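Local coordinates for vivid PAS protein VVD (Neurospora crassa, PDB 3D72) that probably senses blue light through a flavin-binding LOV domain of the PAS family and, once activated, forms a rapidly exchanging dimer in circadian photoresponses, at residues I17-R22 / T129-R134; D11-L16 / V32-A37; L38-L43 / Y142-Q147. The protein carries 1 engineered substitution. All coordinates share one frame; numbering follows the deposited sequence.

Interaction 1 of 3, residues I17-R22 / T129-R134; sequences IQIMNR and TMIPVR. With FAD (flavin-adenine dinucleotide), chain C.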
# COMPACT_ATOMS: atom_id res chain seq x y z
N ILE A 17 2.01 1.01 2.25
CA ILE A 17 2.44 -0.36 1.99
C ILE A 17 3.52 -0.73 3.00
O ILE A 17 3.52 -1.83 3.56
CB ILE A 17 2.98 -0.50 0.54
CG1 ILE A 17 1.80 -0.38 -0.44
CG2 ILE A 17 3.69 -1.84 0.35
CD1 ILE A 17 2.23 -0.18 -1.89
N GLN A 18 4.44 0.19 3.25
CA GLN A 18 5.51 -0.06 4.21
C GLN A 18 4.93 -0.38 5.58
O GLN A 18 5.38 -1.31 6.26
CB GLN A 18 6.41 1.16 4.30
CG GLN A 18 7.50 1.05 5.34
CD GLN A 18 8.28 2.34 5.50
OE1 GLN A 18 8.55 3.04 4.51
NE2 GLN A 18 8.66 2.65 6.73
N ILE A 19 3.94 0.40 5.99
CA ILE A 19 3.31 0.21 7.29
C ILE A 19 2.61 -1.15 7.38
O ILE A 19 2.81 -1.89 8.34
CB ILE A 19 2.32 1.34 7.62
CG1 ILE A 19 3.10 2.63 7.88
CG2 ILE A 19 1.45 0.97 8.83
CD1 ILE A 19 2.25 3.88 7.98
N MET A 20 1.81 -1.48 6.37
CA MET A 20 1.11 -2.77 6.39
C MET A 20 2.04 -3.97 6.31
O MET A 20 1.67 -5.07 6.72
CB MET A 20 0.08 -2.83 5.27
CG MET A 20 -1.13 -1.92 5.51
SD MET A 20 -2.39 -2.11 4.24
CE MET A 20 -1.76 -0.90 3.00
N ASN A 21 3.24 -3.77 5.78
CA ASN A 21 4.22 -4.86 5.64
C ASN A 21 5.28 -4.88 6.75
O ASN A 21 6.15 -5.74 6.74
CB ASN A 21 4.94 -4.75 4.29
CG ASN A 21 4.12 -5.29 3.13
OD1 ASN A 21 4.23 -6.47 2.78
ND2 ASN A 21 3.30 -4.44 2.54
N ARG A 22 5.20 -3.95 7.71
CA ARG A 22 6.22 -3.90 8.76
C ARG A 22 6.27 -5.19 9.58
O ARG A 22 5.24 -5.70 10.02
CB ARG A 22 6.02 -2.66 9.65
CG ARG A 22 4.80 -2.64 10.55
CD ARG A 22 4.59 -1.23 11.10
NE ARG A 22 3.68 -1.19 12.24
CZ ARG A 22 2.39 -1.46 12.18
NH1 ARG A 22 1.81 -1.80 11.03
NH2 ARG A 22 1.66 -1.40 13.29
N THR A 129 -3.41 6.93 15.91
CA THR A 129 -2.34 5.95 15.80
C THR A 129 -1.22 6.61 15.01
O THR A 129 -1.46 7.17 13.95
CB THR A 129 -2.78 4.70 15.03
OG1 THR A 129 -3.96 4.14 15.63
CG2 THR A 129 -1.67 3.65 15.05
N MET A 130 0.00 6.58 15.54
CA MET A 130 1.15 7.17 14.83
C MET A 130 2.21 6.11 14.62
O MET A 130 2.62 5.43 15.57
CB MET A 130 1.73 8.33 15.64
CG MET A 130 0.83 9.56 15.67
SD MET A 130 1.35 10.77 16.90
CE MET A 130 0.85 10.00 18.43
N ILE A 131 2.66 5.97 13.38
CA ILE A 131 3.65 4.96 13.02
C ILE A 131 4.82 5.62 12.30
O ILE A 131 4.60 6.32 11.30
CB ILE A 131 3.04 3.92 12.04
CG1 ILE A 131 1.73 3.36 12.61
CG2 ILE A 131 4.03 2.80 11.80
CD1 ILE A 131 1.89 2.56 13.88
N PRO A 132 6.06 5.44 12.79
CA PRO A 132 7.19 6.07 12.10
C PRO A 132 7.39 5.43 10.73
O PRO A 132 7.15 4.24 10.55
CB PRO A 132 8.36 5.79 13.03
CG PRO A 132 8.00 4.47 13.62
CD PRO A 132 6.53 4.65 13.94
N VAL A 133 7.85 6.25 9.79
CA VAL A 133 8.05 5.84 8.41
C VAL A 133 9.47 6.10 7.89
O VAL A 133 10.04 7.17 8.12
CB VAL A 133 7.03 6.60 7.51
CG1 VAL A 133 7.23 6.27 6.06
CG2 VAL A 133 5.61 6.23 7.95
N ARG A 134 10.03 5.11 7.20
CA ARG A 134 11.37 5.25 6.63
C ARG A 134 11.27 5.80 5.21
O ARG A 134 10.40 5.39 4.45
CB ARG A 134 12.06 3.87 6.56
CG ARG A 134 12.15 3.14 7.88
CD ARG A 134 12.66 1.72 7.66
NE ARG A 134 12.66 0.94 8.89
CZ ARG A 134 13.49 1.16 9.90
NH1 ARG A 134 14.38 2.14 9.81
NH2 ARG A 134 13.43 0.43 11.00
PA FAD C . 4.47 19.14 24.79
O1A FAD C . 4.02 20.42 24.17
O2A FAD C . 5.87 19.08 25.30
O5B FAD C . 3.45 18.77 25.95
C5B FAD C . 3.58 17.61 26.79
C4B FAD C . 2.58 17.75 27.93
O4B FAD C . 2.77 16.62 28.80
C3B FAD C . 2.73 19.03 28.79
O3B FAD C . 1.56 19.79 28.91
C2B FAD C . 3.27 18.55 30.13
O2B FAD C . 2.80 19.20 31.29
C1B FAD C . 3.03 17.04 30.15
N9A FAD C . 4.16 16.26 30.60
C8A FAD C . 5.41 16.20 30.05
N7A FAD C . 6.25 15.41 30.68
C5A FAD C . 5.50 14.93 31.75
C6A FAD C . 5.82 14.02 32.81
N6A FAD C . 7.04 13.48 32.93
N1A FAD C . 4.85 13.73 33.73
C2A FAD C . 3.63 14.30 33.58
N3A FAD C . 3.21 15.16 32.62
C4A FAD C . 4.24 15.44 31.71
N1 FAD C . -2.21 15.38 18.24
C2 FAD C . -3.55 15.59 18.29
O2 FAD C . -4.10 16.14 19.27
N3 FAD C . -4.35 15.17 17.22
C4 FAD C . -3.88 14.55 16.06
O4 FAD C . -4.69 14.20 15.17
C4X FAD C . -2.49 14.33 16.03
N5 FAD C . -1.93 13.72 14.88
C5X FAD C . -0.57 13.52 14.87
C6 FAD C . 0.02 12.90 13.72
C7 FAD C . 1.38 12.71 13.61
C7M FAD C . 1.90 12.02 12.35
C8 FAD C . 2.25 13.15 14.64
C8M FAD C . 3.75 12.99 14.58
C9 FAD C . 1.68 13.77 15.81
C9A FAD C . 0.29 13.97 15.94
N10 FAD C . -0.32 14.58 17.11
C10 FAD C . -1.68 14.79 17.12
C1' FAD C . 0.47 15.00 18.30
C2' FAD C . 1.13 16.36 18.36
O2' FAD C . 1.62 16.69 17.06
C3' FAD C . 2.22 16.29 19.45
O3' FAD C . 3.17 15.30 19.07
C4' FAD C . 1.66 15.93 20.86
O4' FAD C . 0.81 16.97 21.30
C5' FAD C . 2.76 15.68 21.90
O5' FAD C . 3.91 16.50 21.66
P FAD C . 4.02 18.01 22.13
O1P FAD C . 5.13 18.59 21.38
O2P FAD C . 2.71 18.69 21.99
O3P FAD C . 4.40 18.00 23.69
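The guanidinium of Arg22 meets Ile131 obliquely, NH2 lying 4.0 Å from Ile131 CD1, while the carbonyl oxygen of Ile19 sits at its edge and in its plane. NH1 donates to Ile19 O at 2.9 Å along a fairly straight line (160°), arriving above the carbonyl plane; Arg22 N reaches the same oxygen from the opposite face, so two bonds grip it. NE forms a salt bridge with Glu109, which fixes the group from a second direction. The other flat group, the Gln18 amide, reaches the strand end on an extended chain and lies against the backbone of Arg134 and CG1 of Val133.

The 17-21 part of helix 12-21 runs at 116° to the strand segment 129-134 over the outer face of the PAS antiparallel sheet, an N-terminal cap laid against the core. Ile19 is the apolar wedge: its CG1 meets Ile131 CG2 at 4.0 Å, and its CD1 meets Val133 CG2 at 4.1 Å, the Ile19 and Val133 side chains crossing at about a right angle. On the other face of the sheet, Met130 turns to the flavin and brings SD within 3.2 Å of FAD C9.

Interaction 2 of 3, residues D11-L16 / V32-A37; sequences DIMGYL and VDTSVA. Engineered in segment 32-37: Val36 (natural residue Cys).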
# COMPACT_ATOMS: atom_id res chain seq x y z
N ASP A 11 5.35 10.12 -1.01
CA ASP A 11 5.03 8.73 -1.37
C ASP A 11 4.08 8.11 -0.35
O ASP A 11 4.41 7.10 0.29
CB ASP A 11 6.30 7.89 -1.45
CG ASP A 11 6.07 6.55 -2.14
OD1 ASP A 11 4.93 6.31 -2.61
OD2 ASP A 11 7.03 5.75 -2.21
N ILE A 12 2.89 8.69 -0.22
CA ILE A 12 1.90 8.19 0.72
C ILE A 12 1.55 6.73 0.47
O ILE A 12 1.45 5.95 1.42
CB ILE A 12 0.62 9.05 0.69
CG1 ILE A 12 0.96 10.51 1.00
CG2 ILE A 12 -0.41 8.50 1.68
CD1 ILE A 12 1.72 10.71 2.32
N MET A 13 1.37 6.34 -0.80
CA MET A 13 1.05 4.93 -1.07
C MET A 13 2.17 3.99 -0.64
O MET A 13 1.92 2.96 -0.00
CB MET A 13 0.74 4.71 -2.56
CG MET A 13 -0.52 5.40 -3.01
SD MET A 13 -1.09 4.75 -4.60
CE MET A 13 -0.05 5.63 -5.70
N GLY A 14 3.40 4.36 -0.99
CA GLY A 14 4.53 3.53 -0.62
C GLY A 14 4.64 3.39 0.89
O GLY A 14 4.96 2.32 1.40
N TYR A 15 4.36 4.48 1.60
CA TYR A 15 4.44 4.46 3.05
C TYR A 15 3.33 3.62 3.68
O TYR A 15 3.55 2.96 4.69
CB TYR A 15 4.42 5.88 3.62
CG TYR A 15 5.60 6.72 3.16
CD1 TYR A 15 6.82 6.13 2.82
CD2 TYR A 15 5.50 8.11 3.08
CE1 TYR A 15 7.91 6.91 2.40
CE2 TYR A 15 6.58 8.89 2.67
CZ TYR A 15 7.78 8.29 2.33
OH TYR A 15 8.84 9.06 1.92
N LEU A 16 2.15 3.63 3.07
CA LEU A 16 1.05 2.81 3.59
C LEU A 16 1.42 1.34 3.40
O LEU A 16 1.19 0.51 4.28
CB LEU A 16 -0.26 3.12 2.86
CG LEU A 16 -0.91 4.46 3.23
CD1 LEU A 16 -1.96 4.83 2.19
CD2 LEU A 16 -1.54 4.36 4.62
N VAL A 32 -5.15 -0.35 5.57
CA VAL A 32 -5.35 1.09 5.47
C VAL A 32 -5.04 1.52 4.05
O VAL A 32 -4.27 0.86 3.36
CB VAL A 32 -4.43 1.88 6.43
CG1 VAL A 32 -4.96 1.80 7.86
CG2 VAL A 32 -3.01 1.33 6.36
N ASP A 33 -5.67 2.61 3.61
CA ASP A 33 -5.41 3.13 2.27
C ASP A 33 -5.51 4.64 2.32
O ASP A 33 -5.79 5.22 3.37
CB ASP A 33 -6.35 2.54 1.21
CG ASP A 33 -7.82 2.81 1.48
OD1 ASP A 33 -8.13 3.77 2.20
OD2 ASP A 33 -8.66 2.05 0.96
N THR A 34 -5.28 5.28 1.18
CA THR A 34 -5.31 6.73 1.10
C THR A 34 -6.67 7.37 1.30
O THR A 34 -6.78 8.60 1.31
CB THR A 34 -4.74 7.22 -0.24
OG1 THR A 34 -5.59 6.76 -1.30
CG2 THR A 34 -3.33 6.69 -0.45
N SER A 35 -7.71 6.54 1.46
CA SER A 35 -9.08 7.04 1.65
C SER A 35 -9.40 7.38 3.10
O SER A 35 -10.37 8.09 3.37
CB SER A 35 -10.10 6.01 1.15
OG SER A 35 -10.45 5.07 2.16
N VAL A 36 -8.60 6.87 4.03
CA VAL A 36 -8.83 7.11 5.45
C VAL A 36 -8.29 8.47 5.86
O VAL A 36 -7.60 9.13 5.09
CB VAL A 36 -8.12 6.04 6.31
CG1 VAL A 36 -8.52 4.66 5.84
CG2 VAL A 36 -6.61 6.21 6.24
N ALA A 37 -8.62 8.90 7.08
CA ALA A 37 -8.11 10.17 7.58
C ALA A 37 -6.66 9.94 8.01
O ALA A 37 -6.39 9.13 8.90
CB ALA A 37 -8.94 10.66 8.76
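Leu16 makes the closest side-chain approaches between the helical segment 11-16 and the loop segment 32-37. Its CB points toward the loop, and with CG anti to the carbonyl carbon (chi1 -74°) the branch point stands beside the backbone N, from where the two methyls diverge. CD1 presses on the loop where it begins to turn: it lies 3.5 Å from Thr34 N, 3.5 Å from Thr34 CG2 and 3.6 Å from the carbonyl carbon of Asp33. CD2 takes the other direction and meets Val32 CG2 at 3.8 Å; Leu38, Met144 and Phe146 of the sheet also touch the leucine.

The Thr34 methyl is shared by three helix residues. Besides Leu16 it touches Ile12 CG2 and Met13 CG, each at 4.0 Å, so one methyl touches residues from neighbouring turns of the helix. No hydrogen bond joins the two segments; each is instead braced internally. Asp11 caps the helix start, its OD1 accepting from Gly14 N from above the carboxylate plane. Asp33 OD1 takes two donors, Ser35 N from above the plane and Ser35 OG at 2.7 Å on the syn side. Val36, an engineered replacement of cysteine, is the last residue of the Asp33-Val36 turn and makes no contact with segment 11-16.

Asp11 and Met13 also pack on the second subunit, where Asn21 of that subunit donates to Val32 O. The result is an N-terminal cap folded back on a PAS core, its helix N-capped by Asp11 and its returning loop shaped by a type I turn from Asp33 to Val36, overlaid by an Asx turn in which Asp33 OD1 accepts from Ser35 N.

Interaction 3 of 3, residues L38-L43 / Y142-Q147; sequences LILCDL and YSMGFQ. With FAD (flavin-adenine dinucleotide), chain C.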
# COMPACT_ATOMS: atom_id res chain seq x y z
N LEU A 38 -5.73 10.63 7.37
CA LEU A 38 -4.33 10.44 7.72
C LEU A 38 -3.55 11.69 7.45
O LEU A 38 -3.98 12.55 6.69
CB LEU A 38 -3.71 9.28 6.94
CG LEU A 38 -3.54 9.38 5.42
CD1 LEU A 38 -2.33 10.24 5.07
CD2 LEU A 38 -3.36 7.98 4.83
N ILE A 39 -2.40 11.80 8.11
CA ILE A 39 -1.50 12.92 7.88
C ILE A 39 -0.07 12.41 7.96
O ILE A 39 0.21 11.38 8.57
CB ILE A 39 -1.70 14.08 8.89
CG1 ILE A 39 -1.37 13.63 10.31
CG2 ILE A 39 -3.13 14.58 8.81
CD1 ILE A 39 -1.38 14.79 11.30
N LEU A 40 0.84 13.12 7.31
CA LEU A 40 2.25 12.75 7.35
C LEU A 40 2.98 13.97 7.90
O LEU A 40 2.73 15.09 7.45
CB LEU A 40 2.77 12.45 5.94
CG LEU A 40 4.18 11.84 5.92
CD1 LEU A 40 4.10 10.34 6.25
CD2 LEU A 40 4.80 12.03 4.54
N CYS A 41 3.84 13.74 8.89
CA CYS A 41 4.62 14.82 9.50
C CYS A 41 6.10 14.57 9.27
O CYS A 41 6.55 13.41 9.23
CB CYS A 41 4.33 14.92 10.99
SG CYS A 41 2.61 15.34 11.35
N ASP A 42 6.86 15.65 9.13
CA ASP A 42 8.30 15.54 8.89
C ASP A 42 9.08 15.59 10.20
O ASP A 42 9.16 16.63 10.86
CB ASP A 42 8.74 16.69 7.98
CG ASP A 42 10.10 16.44 7.36
OD1 ASP A 42 10.92 15.76 8.00
OD2 ASP A 42 10.35 16.95 6.25
N LEU A 43 9.66 14.46 10.59
CA LEU A 43 10.41 14.39 11.83
C LEU A 43 11.68 15.22 11.81
O LEU A 43 12.22 15.56 12.86
CB LEU A 43 10.79 12.94 12.13
CG LEU A 43 9.62 11.98 12.39
CD1 LEU A 43 10.13 10.55 12.47
CD2 LEU A 43 8.91 12.38 13.67
N TYR A 142 9.71 10.32 8.53
CA TYR A 142 8.36 10.84 8.73
C TYR A 142 7.59 10.03 9.74
O TYR A 142 8.03 8.98 10.20
CB TYR A 142 7.57 10.78 7.42
CG TYR A 142 8.21 11.52 6.28
CD1 TYR A 142 8.86 10.83 5.25
CD2 TYR A 142 8.18 12.90 6.23
CE1 TYR A 142 9.47 11.52 4.20
CE2 TYR A 142 8.79 13.60 5.19
CZ TYR A 142 9.43 12.91 4.19
OH TYR A 142 10.05 13.61 3.19
N SER A 143 6.42 10.53 10.09
CA SER A 143 5.52 9.81 10.98
C SER A 143 4.17 9.90 10.30
O SER A 143 3.76 10.98 9.86
CB SER A 143 5.44 10.47 12.36
OG SER A 143 4.52 9.75 13.18
N MET A 144 3.48 8.76 10.18
CA MET A 144 2.16 8.77 9.57
C MET A 144 1.13 8.61 10.69
O MET A 144 1.24 7.70 11.52
CB MET A 144 1.98 7.63 8.55
CG MET A 144 0.60 7.67 7.85
SD MET A 144 0.44 6.69 6.32
CE MET A 144 1.60 7.60 5.22
N GLY A 145 0.18 9.53 10.72
CA GLY A 145 -0.86 9.48 11.73
C GLY A 145 -2.20 9.14 11.12
O GLY A 145 -2.53 9.58 10.02
N PHE A 146 -2.97 8.34 11.85
CA PHE A 146 -4.30 7.91 11.43
C PHE A 146 -5.26 8.43 12.49
O PHE A 146 -5.03 8.23 13.68
CB PHE A 146 -4.34 6.38 11.39
CG PHE A 146 -3.38 5.78 10.40
CD1 PHE A 146 -3.77 5.58 9.08
CD2 PHE A 146 -2.09 5.46 10.78
CE1 PHE A 146 -2.87 5.04 8.15
CE2 PHE A 146 -1.18 4.92 9.85
CZ PHE A 146 -1.57 4.72 8.54
N GLN A 147 -6.32 9.11 12.06
CA GLN A 147 -7.30 9.67 12.99
C GLN A 147 -8.66 9.00 12.84
O GLN A 147 -9.04 8.57 11.75
CB GLN A 147 -7.48 11.17 12.77
CG GLN A 147 -6.26 12.02 13.06
CD GLN A 147 -5.19 11.91 12.00
OE1 GLN A 147 -5.48 11.62 10.84
NE2 GLN A 147 -3.94 12.17 12.38
PA FAD C . 4.47 19.14 24.79
O1A FAD C . 4.02 20.42 24.17
O2A FAD C . 5.87 19.08 25.30
O5B FAD C . 3.45 18.77 25.95
C5B FAD C . 3.58 17.61 26.79
C4B FAD C . 2.58 17.75 27.93
O4B FAD C . 2.77 16.62 28.80
C3B FAD C . 2.73 19.03 28.79
O3B FAD C . 1.56 19.79 28.91
C2B FAD C . 3.27 18.55 30.13
O2B FAD C . 2.80 19.20 31.29
C1B FAD C . 3.03 17.04 30.15
N9A FAD C . 4.16 16.26 30.60
C8A FAD C . 5.41 16.20 30.05
N7A FAD C . 6.25 15.41 30.68
C5A FAD C . 5.50 14.93 31.75
C6A FAD C . 5.82 14.02 32.81
N6A FAD C . 7.04 13.48 32.93
N1A FAD C . 4.85 13.73 33.73
C2A FAD C . 3.63 14.30 33.58
N3A FAD C . 3.21 15.16 32.62
C4A FAD C . 4.24 15.44 31.71
N1 FAD C . -2.21 15.38 18.24
C2 FAD C . -3.55 15.59 18.29
O2 FAD C . -4.10 16.14 19.27
N3 FAD C . -4.35 15.17 17.22
C4 FAD C . -3.88 14.55 16.06
O4 FAD C . -4.69 14.20 15.17
C4X FAD C . -2.49 14.33 16.03
N5 FAD C . -1.93 13.72 14.88
C5X FAD C . -0.57 13.52 14.87
C6 FAD C . 0.02 12.90 13.72
C7 FAD C . 1.38 12.71 13.61
C7M FAD C . 1.90 12.02 12.35
C8 FAD C . 2.25 13.15 14.64
C8M FAD C . 3.75 12.99 14.58
C9 FAD C . 1.68 13.77 15.81
C9A FAD C . 0.29 13.97 15.94
N10 FAD C . -0.32 14.58 17.11
C10 FAD C . -1.68 14.79 17.12
C1' FAD C . 0.47 15.00 18.30
C2' FAD C . 1.13 16.36 18.36
O2' FAD C . 1.62 16.69 17.06
C3' FAD C . 2.22 16.29 19.45
O3' FAD C . 3.17 15.30 19.07
C4' FAD C . 1.66 15.93 20.86
O4' FAD C . 0.81 16.97 21.30
C5' FAD C . 2.76 15.68 21.90
O5' FAD C . 3.91 16.50 21.66
P FAD C . 4.02 18.01 22.13
O1P FAD C . 5.13 18.59 21.38
O2P FAD C . 2.71 18.69 21.99
O3P FAD C . 4.40 18.00 23.69
O HOH W 1 9.47 16.83 3.69
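Leu40 turns CG anti to its backbone nitrogen (chi1 -171°), which carries its methyls across to the neighbouring strand, while Tyr142 holds its ring carbon CG beside its own nitrogen. The two therefore meet: Leu40 CD2 lies over one face of the tyrosine ring, 4.1 Å from the centroid and 22° off the normal, a CH-pi contact displaced toward the rim. The other methyl, CD1, touches Met144 CE at 3.8 Å. At the ring edge and in its plane lies Cys41 O, and the Asp42 carboxylate is inclined to the ring, with a water that donates to OD2 and weakly bonds Tyr142 OH. Arg141 forms a salt bridge with Asp42 OD1.

Strands 38-42 and 140-146 are antiparallel neighbours in the PAS sheet. Ile39 with Gly145 and Cys41 with Ser143 are the hydrogen-bonded pairs, and Gly145 N to Ile39 O is the shortest of their bonds at 2.8 Å, almost straight at 170°.

Ile39, the Cys41 thiol and the Ser143 side chain, its hydroxyl included, pack around the dimethylbenzene end of the flavin. Ile39 CD1 comes within 3.4 Å of FAD C6, and Cys41 SG lies 3.5 Å from FAD C7M. Gly145 has no side chain, and the place a CB would take is blocked by FAD C6; the flavin methyl C7M lies 3.4 Å from Gly145 N. Gln147 CG approaches FAD O4 at 3.4 Å. The Gln147 amide lies at the N5-O4 edge, and a change at N5 could plausibly be felt by it, as proposed for LOV domains.

Overall arrangement
From the N terminus, helix 12-21 contributes to two contacts. Interaction 2 closes the shortest loop, bringing segment 32-37 back onto the first half of the helix after 15 intervening residues. Interaction 1 joins the second half to segment 129-134 across 106 residues, and its segments alternate with those of both other contacts. Interaction 3 opens after interaction 2 has closed, pairing strand 38-42 with strand 140-146, so these two lie in series. Strands 123-134 and 140-146 are neighbours in the sheet, and Met144 links the contacts by packing on Leu16 and Ile19. Together they tie the N-terminal cap, which also touches the second subunit, to the flavin-bearing sheet.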